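Local atomic coordinates of pvivax hypothetical protein (Plasmodium vivax, PDB entry 2B30), a protein that is of uncharacterised function but, as a HAD-superfamily subfamily IIB (Cof-like) member that binds calcium in the crystal, is probably a metal-dependent phosphatase. Residues 193-196 with 197-201; 236-239 with 240-244. One frame throughout, in Å; residues are numbered along the deposited sequence.

Interaction 1 of 2, residues 193-196 with 197-201; sequences TVIG and NLKQK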
ATOM      1  N   THR A 193      -6.909  23.616   8.936  1.00 60.82           N
ATOM      2  CA  THR A 193      -7.365  24.463   7.817  1.00 60.17           C
ATOM      3  C   THR A 193      -6.478  24.348   6.578  1.00 58.89           C
ATOM      4  O   THR A 193      -6.963  24.082   5.478  1.00 58.61           O
ATOM      5  CB  THR A 193      -7.423  25.964   8.210  1.00 60.35           C
ATOM      6  OG1 THR A 193      -7.930  26.107   9.546  1.00 60.48           O
ATOM      7  CG2 THR A 193      -8.308  26.740   7.238  1.00 59.46           C
ATOM      8  N   VAL A 194      -5.179  24.559   6.767  1.00 57.57           N
ATOM      9  CA  VAL A 194      -4.230  24.582   5.657  1.00 55.58           C
ATOM     10  C   VAL A 194      -4.047  23.205   5.028  1.00 53.47           C
ATOM     11  O   VAL A 194      -3.991  23.102   3.802  1.00 55.57           O
ATOM     12  CB  VAL A 194      -2.851  25.151   6.084  1.00 56.15           C
ATOM     13  CG1 VAL A 194      -1.800  24.940   4.985  1.00 54.74           C
ATOM     14  CG2 VAL A 194      -2.976  26.640   6.432  1.00 55.87           C
ATOM     15  N   ILE A 195      -3.952  22.155   5.843  1.00 49.56           N
ATOM     16  CA  ILE A 195      -3.786  20.808   5.294  1.00 46.95           C
ATOM     17  C   ILE A 195      -5.048  20.367   4.567  1.00 47.75           C
ATOM     18  O   ILE A 195      -4.966  19.769   3.488  1.00 48.69           O
ATOM     19  CB  ILE A 195      -3.404  19.792   6.355  1.00 46.15           C
ATOM     20  CG1 ILE A 195      -2.015  20.130   6.904  1.00 47.56           C
ATOM     21  CG2 ILE A 195      -3.419  18.380   5.764  1.00 43.58           C
ATOM     22  CD1 ILE A 195      -1.685  19.431   8.203  1.00 50.63           C
ATOM     23  N   GLY A 196      -6.210  20.685   5.138  1.00 46.98           N
ATOM     24  CA  GLY A 196      -7.489  20.459   4.460  1.00 46.04           C
ATOM     25  C   GLY A 196      -7.483  20.949   3.023  1.00 45.43           C
ATOM     26  O   GLY A 196      -7.685  20.168   2.101  1.00 43.61           O
ATOM     27  N   ASN A 197      -7.223  22.240   2.835  1.00 47.27           N
ATOM     28  CA  ASN A 197      -7.184  22.839   1.486  1.00 49.78           C
ATOM     29  C   ASN A 197      -6.073  22.263   0.621  1.00 50.49           C
ATOM     30  O   ASN A 197      -6.193  22.209  -0.607  1.00 50.23           O
ATOM     31  CB  ASN A 197      -7.008  24.360   1.561  1.00 50.56           C
ATOM     32  CG  ASN A 197      -7.967  25.010   2.537  1.00 51.18           C
ATOM     33  OD1 ASN A 197      -9.162  24.725   2.532  1.00 53.15           O
ATOM     34  ND2 ASN A 197      -7.443  25.871   3.395  1.00 53.20           N
ATOM     35  N   LEU A 198      -4.983  21.851   1.267  1.00 51.83           N
ATOM     36  CA  LEU A 198      -3.866  21.213   0.571  1.00 52.32           C
ATOM     37  C   LEU A 198      -4.275  19.817   0.074  1.00 52.34           C
ATOM     38  O   LEU A 198      -4.031  19.457  -1.084  1.00 52.09           O
ATOM     39  CB  LEU A 198      -2.641  21.135   1.493  1.00 52.05           C
ATOM     40  CG  LEU A 198      -1.269  20.811   0.900  1.00 49.78           C
ATOM     41  CD1 LEU A 198      -0.858  21.810  -0.175  1.00 47.35           C
ATOM     42  CD2 LEU A 198      -0.236  20.781   2.019  1.00 50.45           C
ATOM     43  N   LYS A 199      -4.926  19.051   0.944  1.00 50.91           N
ATOM     44  CA  LYS A 199      -5.374  17.702   0.594  1.00 51.25           C
ATOM     45  C   LYS A 199      -6.438  17.643  -0.507  1.00 50.35           C
ATOM     46  O   LYS A 199      -6.648  16.581  -1.078  1.00 52.73           O
ATOM     47  CB  LYS A 199      -5.872  16.942   1.836  1.00 50.59           C
ATOM     48  CG  LYS A 199      -4.767  16.457   2.762  1.00 50.55           C
ATOM     49  CD  LYS A 199      -5.286  15.376   3.689  1.00 54.61           C
ATOM     50  CE  LYS A 199      -4.223  14.895   4.662  1.00 56.35           C
ATOM     51  NZ  LYS A 199      -4.767  13.876   5.601  1.00 56.46           N
ATOM     52  N   GLN A 200      -7.109  18.754  -0.805  1.00 49.35           N
ATOM     53  CA  GLN A 200      -8.120  18.759  -1.875  1.00 50.49           C
ATOM     54  C   GLN A 200      -7.616  19.422  -3.155  1.00 46.71           C
ATOM     55  O   GLN A 200      -8.084  19.105  -4.247  1.00 44.57           O
ATOM     56  CB  GLN A 200      -9.438  19.405  -1.415  1.00 50.47           C
ATOM     57  CG  GLN A 200      -9.304  20.806  -0.877  1.00 55.45           C
ATOM     58  CD  GLN A 200     -10.636  21.486  -0.602  1.00 58.43           C
ATOM     59  OE1 GLN A 200     -10.668  22.579  -0.022  1.00 66.14           O
ATOM     60  NE2 GLN A 200     -11.736  20.853  -1.013  1.00 60.71           N
ATOM     61  N   LYS A 201      -6.681  20.356  -3.027  1.00 45.53           N
ATOM     62  CA  LYS A 201      -6.020  20.908  -4.206  1.00 45.36           C
ATOM     63  C   LYS A 201      -5.169  19.821  -4.879  1.00 44.29           C
ATOM     64  O   LYS A 201      -5.122  19.742  -6.112  1.00 42.17           O
ATOM     65  CB  LYS A 201      -5.153  22.113  -3.836  1.00 45.81           C
TER

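Interaction 2 of 2, residues 236-239 with 240-244; sequences YNIS and NDQVL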
ATOM      1  N   TYR A 236      16.761  -8.559  -0.555  1.00 32.83           N
ATOM      2  CA  TYR A 236      17.343  -9.540   0.343  1.00 32.03           C
ATOM      3  C   TYR A 236      16.457 -10.761   0.514  1.00 30.73           C
ATOM      4  O   TYR A 236      16.677 -11.556   1.406  1.00 27.13           O
ATOM      5  CB  TYR A 236      17.595  -8.904   1.714  1.00 31.86           C
ATOM      6  CG  TYR A 236      18.669  -7.862   1.698  1.00 31.64           C
ATOM      7  CD1 TYR A 236      20.006  -8.225   1.550  1.00 32.24           C
ATOM      8  CD2 TYR A 236      18.365  -6.513   1.833  1.00 30.37           C
ATOM      9  CE1 TYR A 236      21.011  -7.269   1.536  1.00 29.05           C
ATOM     10  CE2 TYR A 236      19.372  -5.546   1.823  1.00 29.58           C
ATOM     11  CZ  TYR A 236      20.683  -5.937   1.676  1.00 29.00           C
ATOM     12  OH  TYR A 236      21.672  -4.998   1.654  1.00 33.94           O
ATOM     13  N   ASN A 237      15.436 -10.895  -0.320  1.00 33.43           N
ATOM     14  CA  ASN A 237      14.516 -12.038  -0.243  1.00 35.90           C
ATOM     15  C   ASN A 237      13.990 -12.370   1.182  1.00 35.43           C
ATOM     16  O   ASN A 237      13.890 -13.527   1.582  1.00 34.57           O
ATOM     17  CB  ASN A 237      15.197 -13.257  -0.869  1.00 37.46           C
ATOM     18  CG  ASN A 237      14.239 -14.404  -1.101  1.00 40.70           C
ATOM     19  OD1 ASN A 237      13.101 -14.205  -1.547  1.00 39.62           O
ATOM     20  ND2 ASN A 237      14.689 -15.620  -0.780  1.00 42.58           N
ATOM     21  N   ILE A 238      13.659 -11.339   1.940  1.00 36.34           N
ATOM     22  CA  ILE A 238      13.117 -11.490   3.285  1.00 35.61           C
ATOM     23  C   ILE A 238      11.603 -11.507   3.189  1.00 35.34           C
ATOM     24  O   ILE A 238      11.018 -10.618   2.588  1.00 37.13           O
ATOM     25  CB  ILE A 238      13.561 -10.316   4.158  1.00 35.88           C
ATOM     26  CG1 ILE A 238      15.075 -10.388   4.349  1.00 38.36           C
ATOM     27  CG2 ILE A 238      12.836 -10.313   5.495  1.00 38.27           C
ATOM     28  CD1 ILE A 238      15.647  -9.268   5.208  1.00 40.58           C
ATOM     29  N   SER A 239      10.967 -12.513   3.773  1.00 35.34           N
ATOM     30  CA  SER A 239       9.513 -12.644   3.695  1.00 36.61           C
ATOM     31  C   SER A 239       8.824 -11.803   4.782  1.00 33.99           C
ATOM     32  O   SER A 239       9.444 -11.428   5.761  1.00 34.79           O
ATOM     33  CB  SER A 239       9.118 -14.114   3.816  1.00 37.27           C
ATOM     34  OG  SER A 239       9.327 -14.573   5.143  1.00 44.62           O
ATOM     35  N   ASN A 240       7.548 -11.493   4.582  1.00 33.45           N
ATOM     36  CA  ASN A 240       6.750 -10.735   5.545  1.00 34.30           C
ATOM     37  C   ASN A 240       6.762 -11.391   6.942  1.00 35.13           C
ATOM     38  O   ASN A 240       6.987 -10.725   7.933  1.00 34.32           O
ATOM     39  CB  ASN A 240       5.317 -10.594   5.005  1.00 34.03           C
ATOM     40  CG  ASN A 240       4.374  -9.895   5.977  1.00 34.46           C
ATOM     41  OD1 ASN A 240       4.226 -10.301   7.143  1.00 29.50           O
ATOM     42  ND2 ASN A 240       3.706  -8.850   5.491  1.00 32.41           N
ATOM     43  N   ASP A 241       6.506 -12.697   6.994  1.00 37.54           N
ATOM     44  CA  ASP A 241       6.732 -13.532   8.189  1.00 39.33           C
ATOM     45  C   ASP A 241       7.920 -13.082   9.036  1.00 38.97           C
ATOM     46  O   ASP A 241       7.871 -13.161  10.258  1.00 39.89           O
ATOM     47  CB  ASP A 241       7.051 -14.991   7.766  1.00 41.32           C
ATOM     48  CG  ASP A 241       5.863 -15.928   7.853  1.00 44.51           C
ATOM     49  OD1 ASP A 241       4.892 -15.664   8.597  1.00 50.80           O
ATOM     50  OD2 ASP A 241       5.924 -16.973   7.177  1.00 51.15           O
ATOM     51  N   GLN A 242       9.010 -12.684   8.377  1.00 37.21           N
ATOM     52  CA  GLN A 242      10.289 -12.438   9.047  1.00 35.64           C
ATOM     53  C   GLN A 242      10.527 -10.985   9.438  1.00 34.89           C
ATOM     54  O   GLN A 242      11.596 -10.645   9.925  1.00 36.07           O
ATOM     55  CB  GLN A 242      11.423 -12.901   8.144  1.00 35.18           C
ATOM     56  CG  GLN A 242      11.354 -14.374   7.836  1.00 35.06           C
ATOM     57  CD  GLN A 242      12.287 -14.773   6.733  1.00 31.64           C
ATOM     58  OE1 GLN A 242      12.436 -14.054   5.755  1.00 28.55           O
ATOM     59  NE2 GLN A 242      12.918 -15.933   6.878  1.00 33.06           N
ATOM     60  N   VAL A 243       9.529 -10.136   9.247  1.00 33.64           N
ATOM     61  CA  VAL A 243       9.698  -8.707   9.439  1.00 33.99           C
ATOM     62  C   VAL A 243       9.014  -8.263  10.719  1.00 33.37           C
ATOM     63  O   VAL A 243       7.811  -8.474  10.865  1.00 33.55           O
ATOM     64  CB  VAL A 243       9.091  -7.937   8.244  1.00 33.72           C
ATOM     65  CG1 VAL A 243       9.165  -6.447   8.477  1.00 33.57           C
ATOM     66  CG2 VAL A 243       9.810  -8.317   6.955  1.00 32.24           C
ATOM     67  N   LEU A 244       9.773  -7.656  11.634  1.00 32.32           N
ATOM     68  CA  LEU A 244       9.191  -7.015  12.810  1.00 34.12           C
ATOM     69  C   LEU A 244       9.300  -5.503  12.703  1.00 36.55           C
ATOM     70  O   LEU A 244      10.382  -4.966  12.465  1.00 38.74           O
ATOM     71  CB  LEU A 244       9.854  -7.470  14.110  1.00 35.05           C
ATOM     72  CG  LEU A 244       9.407  -6.676  15.362  1.00 32.11           C
ATOM     73  CD1 LEU A 244       8.986  -7.604  16.466  1.00 33.80           C
ATOM     74  CD2 LEU A 244      10.470  -5.709  15.848  1.00 31.57           C
TER

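Interaction 1 of 2, residues 193-196 with 197-201
With chi1 of Ile195 at -66°, CG1 stands beside the backbone N and CG2 lies opposite that N, facing Lys199, which holds CG close to its own N (chi1 -75°) and runs extended from there. The two side chains lie side by side and point the same way along one face of an alpha-helix. This i to i+4 pair sits on helix 191-201, which links strands 181-184 and 206-210 of the six-stranded mixed sheet that probably belongs to the cap of the HAD fold. The contact is aliphatic: CG2 of Ile195 lies 3.7 Å from CE of Lys199 and 3.8 Å from its CG, and the methylene chain, not the ammonium group, makes the contact. The backbone of the same pair is joined by the helical bond from Lys199 N to Ile195 O. On another face Thr193 and Asn197 also run alongside each other, with CG2 of Thr193 4.0 Å from ND2 of Asn197. Tyr126 of helix 117-129 touches Asn197 and Leu198, and Leu186 touches Ile195. Helical bonding continues with Leu198 N to Val194 O at 3.0 Å, is weak at Gln200 N to Gly196 O, 3.3 Å, and resumes at Lys201 N to Asn197 O, 3.1 Å.

Interaction 2 of 2, residues 236-239 with 240-244
Gln242 reaches back across the turn to Ser239 and crosses Ile238 obliquely, its amide oxygen arriving beside the backbone that leads into the turn. OE1 accepts the N-H of Ser239 at 2.9 Å in a fairly straight bond (160° at the hydrogen), with the donor tilted 26° from the amide plane. The serine hydroxyl, set between its own N and carbonyl carbon (chi1 71°), adds a weak bond from OG to the same OE1 at 3.2 Å, so one oxygen has two donors from a single residue. In return, the backbone N of Gln242 bonds to O of Ser239 at 2.9 Å. The apolar flank is made by Ile238 and Val243, which meet at about a right angle with their CG2 methyls 3.9 Å apart; Leu29 and Leu31 of the adjacent strand 29-33 back them. Asn240 gives a hydrogen bond from ND2 to Asn258 O and Asp241 OD1 a salt bridge to Lys260; both also pack on the second subunit, on its Leu221 and Glu116 respectively. Before the turn, Asn237 ends helix 225-235 as the C-prime residue of a Schellman motif. The whole is the alpha-to-beta connection, through a short 3-10 turn, of a parallel Rossmann-like HAD core.

Overall arrangement
Interactions 1 and 2 follow each other along the chain and do not touch: their centres are 36 Å apart and their nearest atoms about 24 Å. The first lies on a helix associated with the six-stranded sheet, probably the cap; the second is the loop and 3-10 turn leading into strand 243-247 of the eight-stranded core sheet. That strand runs on to Asp248, which binds calcium with Asp33 at the end of the neighbouring strand 29-33 and Asp35 just beyond it. Val243 is about 12 Å, side chain to side chain, from Asp252, which has been seen to bind calcium in this protein but not in this chain. Residues 193-201 lie away from these sites; 236-244 leads into the strand that ends next to Asp248.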